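Long-range contacts in endoglucanase (Uncultured bacterium, PDB 3X17), which hydrolyses internal beta-1,4-glucosidic bonds of cellulose as a glycoside hydrolase family 9 endoglucanase with an N-terminal Ig-like domain: residues A[269-273]-A[315-321]; A[330-334]-A[375-379]; A[437-441]-A[544-549]. All blocks are in the same frame, centred on the assembly; numbering follows the deposited sequence.

Interaction 1: A[269-273]-A[315-321]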
loop_
_atom_site.group_PDB
_atom_site.type_symbol
_atom_site.label_atom_id
_atom_site.label_comp_id
_atom_site.label_asym_id
_atom_site.label_seq_id
_atom_site.Cartn_x
_atom_site.Cartn_y
_atom_site.Cartn_z
ATOM N N ARG A 269 -21.408 -13.668 1.711
ATOM C CA ARG A 269 -21.185 -15.054 2.075
ATOM C C ARG A 269 -19.700 -15.332 2.299
ATOM O O ARG A 269 -18.843 -14.621 1.772
ATOM C CB ARG A 269 -21.691 -15.957 0.955
ATOM C CG ARG A 269 -20.806 -15.890 -0.302
ATOM C CD ARG A 269 -21.370 -16.715 -1.432
ATOM N NE ARG A 269 -22.702 -16.267 -1.798
ATOM C CZ ARG A 269 -23.628 -17.050 -2.342
ATOM N NH1 ARG A 269 -23.352 -18.322 -2.639
ATOM N NH2 ARG A 269 -24.824 -16.545 -2.625
ATOM N N ILE A 270 -19.404 -16.367 3.084
ATOM C CA ILE A 270 -18.023 -16.717 3.369
ATOM C C ILE A 270 -17.255 -17.124 2.106
ATOM O O ILE A 270 -17.834 -17.586 1.114
ATOM C CB ILE A 270 -17.898 -17.829 4.405
ATOM C CG1 ILE A 270 -18.543 -19.122 3.897
ATOM C CG2 ILE A 270 -18.511 -17.401 5.746
ATOM C CD1 ILE A 270 -17.557 -20.248 3.535
ATOM N N THR A 271 -15.931 -17.136 2.258
ATOM C CA THR A 271 -15.013 -17.524 1.220
ATOM C C THR A 271 -13.829 -18.172 1.949
ATOM O O THR A 271 -13.511 -17.785 3.083
ATOM C CB THR A 271 -14.569 -16.241 0.529
ATOM O OG1 THR A 271 -15.236 -16.086 -0.734
ATOM C CG2 THR A 271 -13.118 -16.139 0.431
ATOM N N THR A 272 -13.235 -19.205 1.351
ATOM C CA THR A 272 -12.044 -19.833 1.924
ATOM C C THR A 272 -10.790 -18.965 1.822
ATOM O O THR A 272 -9.997 -18.971 2.745
ATOM C CB THR A 272 -11.765 -21.228 1.319
ATOM O OG1 THR A 272 -11.824 -21.142 -0.113
ATOM C CG2 THR A 272 -12.818 -22.218 1.797
ATOM N N GLN A 273 -10.604 -18.216 0.726
ATOM C CA GLN A 273 -9.485 -17.247 0.675
ATOM C C GLN A 273 -9.530 -16.212 1.800
ATOM O O GLN A 273 -8.508 -15.887 2.392
ATOM C CB GLN A 273 -9.321 -16.575 -0.711
ATOM C CG GLN A 273 -10.513 -15.756 -1.199
ATOM C CD GLN A 273 -10.370 -14.260 -0.934
ATOM O OE1 GLN A 273 -9.430 -13.818 -0.251
ATOM N NE2 GLN A 273 -11.328 -13.472 -1.435
ATOM N N GLY A 315 -13.114 -27.841 0.971
ATOM C CA GLY A 315 -12.539 -27.532 -0.345
ATOM C C GLY A 315 -12.665 -26.028 -0.611
ATOM O O GLY A 315 -13.173 -25.274 0.222
ATOM N N PRO A 316 -12.190 -25.581 -1.772
ATOM C CA PRO A 316 -12.296 -24.190 -2.165
ATOM C C PRO A 316 -13.747 -23.726 -2.102
ATOM O O PRO A 316 -14.625 -24.398 -2.620
ATOM C CB PRO A 316 -11.812 -24.220 -3.609
ATOM C CG PRO A 316 -10.756 -25.327 -3.586
ATOM C CD PRO A 316 -11.384 -26.372 -2.721
ATOM N N ILE A 317 -13.995 -22.589 -1.463
ATOM C CA ILE A 317 -15.276 -21.926 -1.588
ATOM C C ILE A 317 -15.034 -20.509 -2.066
ATOM O O ILE A 317 -14.683 -19.621 -1.287
ATOM C CB ILE A 317 -16.039 -21.911 -0.232
ATOM C CG1 ILE A 317 -16.252 -23.348 0.248
ATOM C CG2 ILE A 317 -17.396 -21.165 -0.371
ATOM C CD1 ILE A 317 -16.867 -23.467 1.635
ATOM N N LEU A 318 -15.239 -20.295 -3.355
ATOM C CA LEU A 318 -14.839 -19.064 -3.956
ATOM C C LEU A 318 -15.935 -18.573 -4.886
ATOM O O LEU A 318 -15.703 -18.348 -6.070
ATOM C CB LEU A 318 -13.512 -19.264 -4.702
ATOM C CG LEU A 318 -12.357 -19.690 -3.760
ATOM C CD1 LEU A 318 -11.133 -20.191 -4.499
ATOM C CD2 LEU A 318 -11.961 -18.557 -2.837
ATOM N N ASP A 319 -17.134 -18.395 -4.344
ATOM C CA ASP A 319 -18.273 -17.945 -5.153
ATOM C C ASP A 319 -18.496 -16.459 -5.014
ATOM O O ASP A 319 -18.696 -15.951 -3.897
ATOM C CB ASP A 319 -19.547 -18.670 -4.715
ATOM C CG ASP A 319 -19.433 -20.162 -4.856
ATOM O OD1 ASP A 319 -18.922 -20.623 -5.905
ATOM O OD2 ASP A 319 -19.887 -20.868 -3.936
ATOM N N TYR A 320 -18.577 -15.789 -6.146
ATOM C CA TYR A 320 -18.735 -14.347 -6.183
ATOM C C TYR A 320 -19.901 -13.968 -7.107
ATOM O O TYR A 320 -19.691 -13.432 -8.190
ATOM C CB TYR A 320 -17.431 -13.661 -6.632
ATOM C CG TYR A 320 -16.213 -14.007 -5.769
ATOM C CD1 TYR A 320 -16.011 -13.399 -4.538
ATOM C CD2 TYR A 320 -15.286 -14.951 -6.189
ATOM C CE1 TYR A 320 -14.901 -13.718 -3.751
ATOM C CE2 TYR A 320 -14.202 -15.309 -5.400
ATOM C CZ TYR A 320 -13.981 -14.651 -4.211
ATOM O OH TYR A 320 -12.890 -14.995 -3.442
ATOM N N PRO A 321 -21.143 -14.210 -6.656
ATOM C CA PRO A 321 -22.265 -13.971 -7.564
ATOM C C PRO A 321 -22.248 -12.524 -8.048
ATOM O O PRO A 321 -22.038 -11.601 -7.255
ATOM C CB PRO A 321 -23.504 -14.207 -6.688
ATOM C CG PRO A 321 -23.022 -14.802 -5.419
ATOM C CD PRO A 321 -21.567 -14.471 -5.272
HETATM O O HOH W 1 -18.277 -13.917 -1.489
HETATM O O HOH W 2 -20.814 -20.198 -1.738
HETATM O O HOH W 3 -18.213 -17.926 -1.737
#
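The guanidinium group of Arg-269 has Pro-321 over one face, with CG of the proline offset toward the rim and 3.8 Å from NH2 of the arginine. At its edge, in plane, lies a water that accepts from NH1 and donates to OD2 of Asp-319. This water bridges two opposite charges that stand too far apart for a salt bridge. The second flat group, the ring of Tyr-320, receives Gln-273 at its edge: NE2 of Gln-273 donates to OH of Tyr-320 over 3.0 Å, with the acceptor close to the amide plane and the amide and ring planes turned 42° apart. With CG of Gln-273 held between its backbone N and carbonyl carbon (chi1 61°), that carbon lies 3.6 Å from CD2 of Leu-318, and the bend at chi2 then turns the amide to the phenol. The same hydroxyl bonds to the carbonyl O of Asp-333, and OE1 of Gln-273 takes a bond from Lys-277.

The two segments are joined directly at Thr-272, by one backbone bond and one to its hydroxyl. Its N donates to O of Ile-317 (3.0 Å), while N of Ile-317 returns a nearly straight bond, 167° at the hydrogen, to OG1 of Thr-272 (2.9 Å). That hydroxyl also bonds to Asp-336. Further along, CD1 of Ile-270 meets CD1 of Ile-317 at 3.8 Å, beside Phe-310 of helix 294-312. A further water donates to O of Ile-270 and accepts from N of Asp-319, linking the backbones where they lie too far apart to bond directly. OG1 of Thr-271, buried nearby, has no polar partner in the model. The contact pins the first turn of helix 272-288 to the loop following helix 294-312, a helix-to-loop junction of the (alpha/alpha)6 barrel beside a calcium site.

Interaction 2: A[330-334]-A[375-379]. With CA (calcium ion), chain E.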
loop_
_atom_site.group_PDB
_atom_site.type_symbol
_atom_site.label_atom_id
_atom_site.label_comp_id
_atom_site.label_asym_id
_atom_site.label_seq_id
_atom_site.Cartn_x
_atom_site.Cartn_y
_atom_site.Cartn_z
ATOM N N PRO A 330 -15.989 -6.521 -6.194
ATOM C CA PRO A 330 -16.018 -7.985 -6.015
ATOM C C PRO A 330 -14.891 -8.586 -5.154
ATOM O O PRO A 330 -15.110 -9.574 -4.443
ATOM C CB PRO A 330 -15.926 -8.516 -7.459
ATOM C CG PRO A 330 -15.264 -7.412 -8.224
ATOM C CD PRO A 330 -15.732 -6.127 -7.590
ATOM N N TYR A 331 -13.677 -8.047 -5.272
ATOM C CA TYR A 331 -12.469 -8.732 -4.775
ATOM C C TYR A 331 -12.592 -10.231 -4.987
ATOM O O TYR A 331 -12.469 -11.024 -4.044
ATOM C CB TYR A 331 -12.176 -8.402 -3.290
ATOM C CG TYR A 331 -11.725 -6.968 -3.092
ATOM C CD1 TYR A 331 -10.618 -6.469 -3.776
ATOM C CD2 TYR A 331 -12.476 -6.073 -2.329
ATOM C CE1 TYR A 331 -10.243 -5.124 -3.673
ATOM C CE2 TYR A 331 -12.093 -4.712 -2.196
ATOM C CZ TYR A 331 -10.982 -4.249 -2.875
ATOM O OH TYR A 331 -10.577 -2.921 -2.767
ATOM N N ASP A 332 -12.802 -10.618 -6.237
ATOM C CA ASP A 332 -13.112 -11.997 -6.545
ATOM C C ASP A 332 -11.808 -12.789 -6.747
ATOM O O ASP A 332 -11.378 -13.062 -7.896
ATOM C CB ASP A 332 -14.030 -12.073 -7.777
ATOM C CG ASP A 332 -13.505 -11.273 -8.947
ATOM O OD1 ASP A 332 -12.772 -10.272 -8.735
ATOM O OD2 ASP A 332 -13.783 -11.678 -10.088
ATOM N N ASP A 333 -11.122 -13.047 -5.636
ATOM C CA ASP A 333 -9.854 -13.780 -5.643
ATOM C C ASP A 333 -10.177 -15.261 -5.876
ATOM O O ASP A 333 -10.844 -15.889 -5.060
ATOM C CB ASP A 333 -9.137 -13.589 -4.306
ATOM C CG ASP A 333 -7.943 -14.530 -4.120
ATOM O OD1 ASP A 333 -7.528 -15.241 -5.064
ATOM O OD2 ASP A 333 -7.439 -14.586 -2.980
ATOM N N ARG A 334 -9.856 -15.754 -7.059
ATOM C CA ARG A 334 -10.412 -17.038 -7.517
ATOM C C ARG A 334 -9.505 -18.261 -7.274
ATOM O O ARG A 334 -9.767 -19.350 -7.794
ATOM C CB ARG A 334 -10.918 -16.923 -8.974
ATOM C CG ARG A 334 -11.897 -15.736 -9.096
ATOM C CD ARG A 334 -12.784 -15.705 -10.325
ATOM N NE ARG A 334 -14.128 -16.181 -9.999
ATOM C CZ ARG A 334 -15.235 -15.450 -10.030
ATOM N NH1 ARG A 334 -15.206 -14.173 -10.380
ATOM N NH2 ARG A 334 -16.382 -16.010 -9.685
ATOM N N SER A 375 -0.288 -8.797 -2.829
ATOM C CA SER A 375 -1.568 -8.222 -3.280
ATOM C C SER A 375 -2.735 -8.988 -2.628
ATOM O O SER A 375 -2.524 -10.043 -2.057
ATOM C CB SER A 375 -1.676 -8.338 -4.819
ATOM O OG SER A 375 -1.991 -9.673 -5.180
ATOM N N TRP A 376 -3.951 -8.442 -2.704
ATOM C CA TRP A 376 -5.153 -9.139 -2.220
ATOM C C TRP A 376 -5.493 -10.415 -2.993
ATOM O O TRP A 376 -6.225 -11.274 -2.490
ATOM C CB TRP A 376 -6.365 -8.197 -2.178
ATOM C CG TRP A 376 -6.805 -7.652 -3.521
ATOM C CD1 TRP A 376 -6.539 -6.401 -4.027
ATOM C CD2 TRP A 376 -7.674 -8.285 -4.475
ATOM N NE1 TRP A 376 -7.091 -6.268 -5.283
ATOM C CE2 TRP A 376 -7.800 -7.401 -5.579
ATOM C CE3 TRP A 376 -8.283 -9.539 -4.545
ATOM C CZ2 TRP A 376 -8.571 -7.703 -6.709
ATOM C CZ3 TRP A 376 -9.058 -9.851 -5.681
ATOM C CH2 TRP A 376 -9.196 -8.927 -6.743
ATOM N N VAL A 377 -4.917 -10.576 -4.177
ATOM C CA VAL A 377 -5.020 -11.851 -4.902
ATOM C C VAL A 377 -4.043 -12.883 -4.328
ATOM O O VAL A 377 -4.443 -13.986 -3.908
ATOM C CB VAL A 377 -4.768 -11.657 -6.403
ATOM C CG1 VAL A 377 -4.732 -12.993 -7.126
ATOM C CG2 VAL A 377 -5.863 -10.756 -7.021
ATOM N N ASN A 378 -2.764 -12.493 -4.289
ATOM C CA ASN A 378 -1.676 -13.375 -3.862
ATOM C C ASN A 378 -0.822 -12.702 -2.789
ATOM O O ASN A 378 -0.088 -11.773 -3.066
ATOM C CB ASN A 378 -0.801 -13.734 -5.062
ATOM C CG ASN A 378 0.314 -14.676 -4.706
ATOM O OD1 ASN A 378 0.584 -14.932 -3.536
ATOM N ND2 ASN A 378 1.004 -15.156 -5.719
ATOM N N PRO A 379 -1.022 -13.085 -1.536
ATOM C CA PRO A 379 -0.274 -12.500 -0.428
ATOM C C PRO A 379 0.941 -13.374 -0.032
ATOM O O PRO A 379 1.581 -13.132 1.000
ATOM C CB PRO A 379 -1.307 -12.513 0.697
ATOM C CG PRO A 379 -2.048 -13.740 0.469
ATOM C CD PRO A 379 -2.182 -13.859 -1.058
HETATM CA CA CA E . -5.576 -16.097 -3.635
HETATM O O HOH W 4 -4.456 -16.452 -5.829
#
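This is a loop-to-loop contact near the protein surface, joined by an aromatic pair and a shared calcium ion: residues 330-334 precede helix 337-351, and residues 375-379 precede helix 381-390. Tyr-331 and Trp-376 form a T-shaped (edge-to-face) pair, their planes 78° apart. CD1 of Tyr-331 comes down over the centre of the indole, 3.5 Å from CE2 of Trp-376, while CA of Tyr-331 makes an off-centre CH-pi contact with the six-membered ring. CG2 of Val-377 lies on the opposite face of the indole, toward its rim, and N of Asp-333 is at the edge. The phenol is anchored beyond the pair, OH of Tyr-331 bonding to Asp-176.

Asp-333 turns its CG anti to the backbone N (chi1 169°), carrying the carboxylate to the metal. Both oxygens bind the calcium ion, OD1 at 2.6 Å and OD2 of Asp-333 at 2.5 Å, and O of Val-377 binds it at 2.4 Å. The 3.2 Å between OD2 of Asp-333 and O of Val-377 thus reflects a common metal. A water, with Asp-335, Asp-338 and Asp-339, completes this calcium site, which ties both loops to the start of helix 337-351.

Interaction 3: A[437-441]-A[544-549]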
loop_
_atom_site.group_PDB
_atom_site.type_symbol
_atom_site.label_atom_id
_atom_site.label_comp_id
_atom_site.label_asym_id
_atom_site.label_seq_id
_atom_site.Cartn_x
_atom_site.Cartn_y
_atom_site.Cartn_z
ATOM N N LYS A 437 0.290 1.202 -6.057
ATOM C CA LYS A 437 0.427 0.193 -5.024
ATOM C C LYS A 437 1.416 -0.894 -5.476
ATOM O O LYS A 437 2.295 -1.335 -4.716
ATOM C CB LYS A 437 -0.948 -0.406 -4.710
ATOM C CG LYS A 437 -0.925 -1.538 -3.665
ATOM C CD LYS A 437 -0.681 -2.860 -4.328
ATOM C CE LYS A 437 -1.842 -3.217 -5.284
ATOM N NZ LYS A 437 -2.058 -4.726 -5.304
ATOM N N GLU A 438 1.256 -1.322 -6.717
ATOM C CA GLU A 438 2.130 -2.311 -7.349
ATOM C C GLU A 438 3.607 -1.872 -7.371
ATOM O O GLU A 438 4.501 -2.677 -7.072
ATOM C CB GLU A 438 1.620 -2.621 -8.778
ATOM C CG GLU A 438 2.494 -3.587 -9.560
ATOM C CD GLU A 438 1.950 -3.922 -10.953
ATOM O OE1 GLU A 438 0.713 -3.860 -11.172
ATOM O OE2 GLU A 438 2.766 -4.320 -11.810
ATOM N N ALA A 439 3.850 -0.587 -7.645
ATOM C CA ALA A 439 5.206 -0.022 -7.555
ATOM C C ALA A 439 5.751 -0.219 -6.151
ATOM O O ALA A 439 6.896 -0.660 -5.968
ATOM C CB ALA A 439 5.199 1.451 -7.890
ATOM N N LEU A 440 4.975 0.203 -5.164
ATOM C CA LEU A 440 5.475 0.193 -3.803
ATOM C C LEU A 440 5.618 -1.240 -3.297
ATOM O O LEU A 440 6.554 -1.553 -2.552
ATOM C CB LEU A 440 4.580 1.026 -2.895
ATOM C CG LEU A 440 4.788 2.545 -2.964
ATOM C CD1 LEU A 440 3.554 3.232 -2.357
ATOM C CD2 LEU A 440 6.060 2.978 -2.195
ATOM N N ALA A 441 4.699 -2.115 -3.702
ATOM C CA ALA A 441 4.759 -3.531 -3.336
ATOM C C ALA A 441 6.007 -4.183 -3.945
ATOM O O ALA A 441 6.567 -5.099 -3.353
ATOM C CB ALA A 441 3.503 -4.268 -3.816
ATOM N N ASP A 544 -5.395 -1.074 0.833
ATOM C CA ASP A 544 -4.294 -1.936 0.390
ATOM C C ASP A 544 -3.224 -1.172 -0.417
ATOM O O ASP A 544 -2.131 -1.680 -0.637
ATOM C CB ASP A 544 -4.798 -3.190 -0.343
ATOM C CG ASP A 544 -5.476 -2.867 -1.660
ATOM O OD1 ASP A 544 -6.299 -1.934 -1.677
ATOM O OD2 ASP A 544 -5.188 -3.541 -2.681
ATOM N N TYR A 545 -3.507 0.075 -0.785
ATOM C CA TYR A 545 -2.509 0.902 -1.451
ATOM C C TYR A 545 -1.585 1.506 -0.394
ATOM O O TYR A 545 -0.377 1.553 -0.573
ATOM C CB TYR A 545 -3.157 2.041 -2.230
ATOM C CG TYR A 545 -4.118 1.631 -3.333
ATOM C CD1 TYR A 545 -4.200 0.299 -3.789
ATOM C CD2 TYR A 545 -4.816 2.607 -4.033
ATOM C CE1 TYR A 545 -5.037 -0.032 -4.869
ATOM C CE2 TYR A 545 -5.663 2.291 -5.062
ATOM C CZ TYR A 545 -5.793 0.982 -5.470
ATOM O OH TYR A 545 -6.591 0.739 -6.557
ATOM N N ASN A 546 -2.180 1.950 0.705
ATOM C CA ASN A 546 -1.463 2.566 1.798
ATOM C C ASN A 546 -0.556 1.612 2.561
ATOM O O ASN A 546 0.385 2.034 3.235
ATOM C CB ASN A 546 -2.445 3.275 2.737
ATOM C CG ASN A 546 -2.525 4.767 2.451
ATOM O OD1 ASN A 546 -2.828 5.150 1.331
ATOM N ND2 ASN A 546 -2.047 5.595 3.393
ATOM N N ALA A 547 -0.866 0.328 2.484
ATOM C CA ALA A 547 -0.152 -0.669 3.278
ATOM C C ALA A 547 1.317 -0.780 2.849
ATOM O O ALA A 547 2.197 -0.731 3.681
ATOM C CB ALA A 547 -0.846 -2.014 3.180
ATOM N N PRO A 548 1.585 -0.937 1.537
ATOM C CA PRO A 548 3.002 -0.987 1.166
ATOM C C PRO A 548 3.656 0.392 1.244
ATOM O O PRO A 548 4.881 0.484 1.378
ATOM C CB PRO A 548 2.979 -1.508 -0.291
ATOM C CG PRO A 548 1.597 -1.144 -0.799
ATOM C CD PRO A 548 0.695 -1.280 0.408
ATOM N N LEU A 549 2.860 1.458 1.137
ATOM C CA LEU A 549 3.384 2.799 1.378
ATOM C C LEU A 549 3.916 2.953 2.811
ATOM O O LEU A 549 5.005 3.476 3.020
ATOM C CB LEU A 549 2.350 3.897 1.041
ATOM C CG LEU A 549 2.750 5.339 1.380
ATOM C CD1 LEU A 549 4.074 5.770 0.702
ATOM C CD2 LEU A 549 1.613 6.354 1.085
HETATM O O HOH W 5 -3.232 -5.393 -2.896
#
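Two helices of the (alpha/alpha)6 barrel of family 9 glycoside hydrolases, 435-452 and 543-558, pack side by side in the core of the catalytic domain. Their segments run in nearly the same direction, 30° apart, with the axes 8.4 Å from each other at closest approach. No direct hydrogen bond joins them; the interface is largely apolar, with a water-bridged charged pair at one end.

Pro-548 touches three residues of the facing helix. Its CG reaches CG of Lys-437 at 3.8 Å, and its CB lies against CB of Leu-440 and the backbone N of Ala-441, so the ring spans from Lys-437 to Leu-440 and Ala-441, one turn on. The proline also kinks its own helix, having no N-H to give to the preceding turn. Farther along, CD1 of Leu-440 crosses to CB of Leu-549 (3.7 Å), and Leu-466 of helix 456-469 touches both leucines.

At the other end the aliphatic part of Lys-437 lies against helix 543-558. CB of Lys-437 meets CD1 of Tyr-545 at 3.5 Å, obliquely to the ring, and CG of Lys-437 sits 3.3 Å from O of Asp-544. Bends at chi2 (-88°) and chi3 (-64°) fold the lysine chain round so that its ammonium group approaches the carboxylate of Asp-544 without touching it. One water spans the gap, accepting from NZ of Lys-437 at 2.8 Å and donating to OD2 of Asp-544 at 2.7 Å.

Overall arrangement
The three contacts lie at decreasing distance from the centre of the chain, about 25, 14 and 2 Å between centres. Interaction 3 is buried and joins two barrel helices mostly through apolar side chains, with one water-bridged charged pair; interaction 2 is a surface contact between loops, held by a metal and an aromatic pair; interaction 1, partly buried and farthest out, relies on hydrogen bonds and bridging waters. Interactions 1 and 2 share the loop between helices 294-312 and 337-351, and touch where CD2 of Tyr-320 packs against CB of Asp-332 (3.5 Å). Trp-376 packs against Asp-544, connecting interaction 2 to interaction 3, whereas interactions 1 and 3 do not touch.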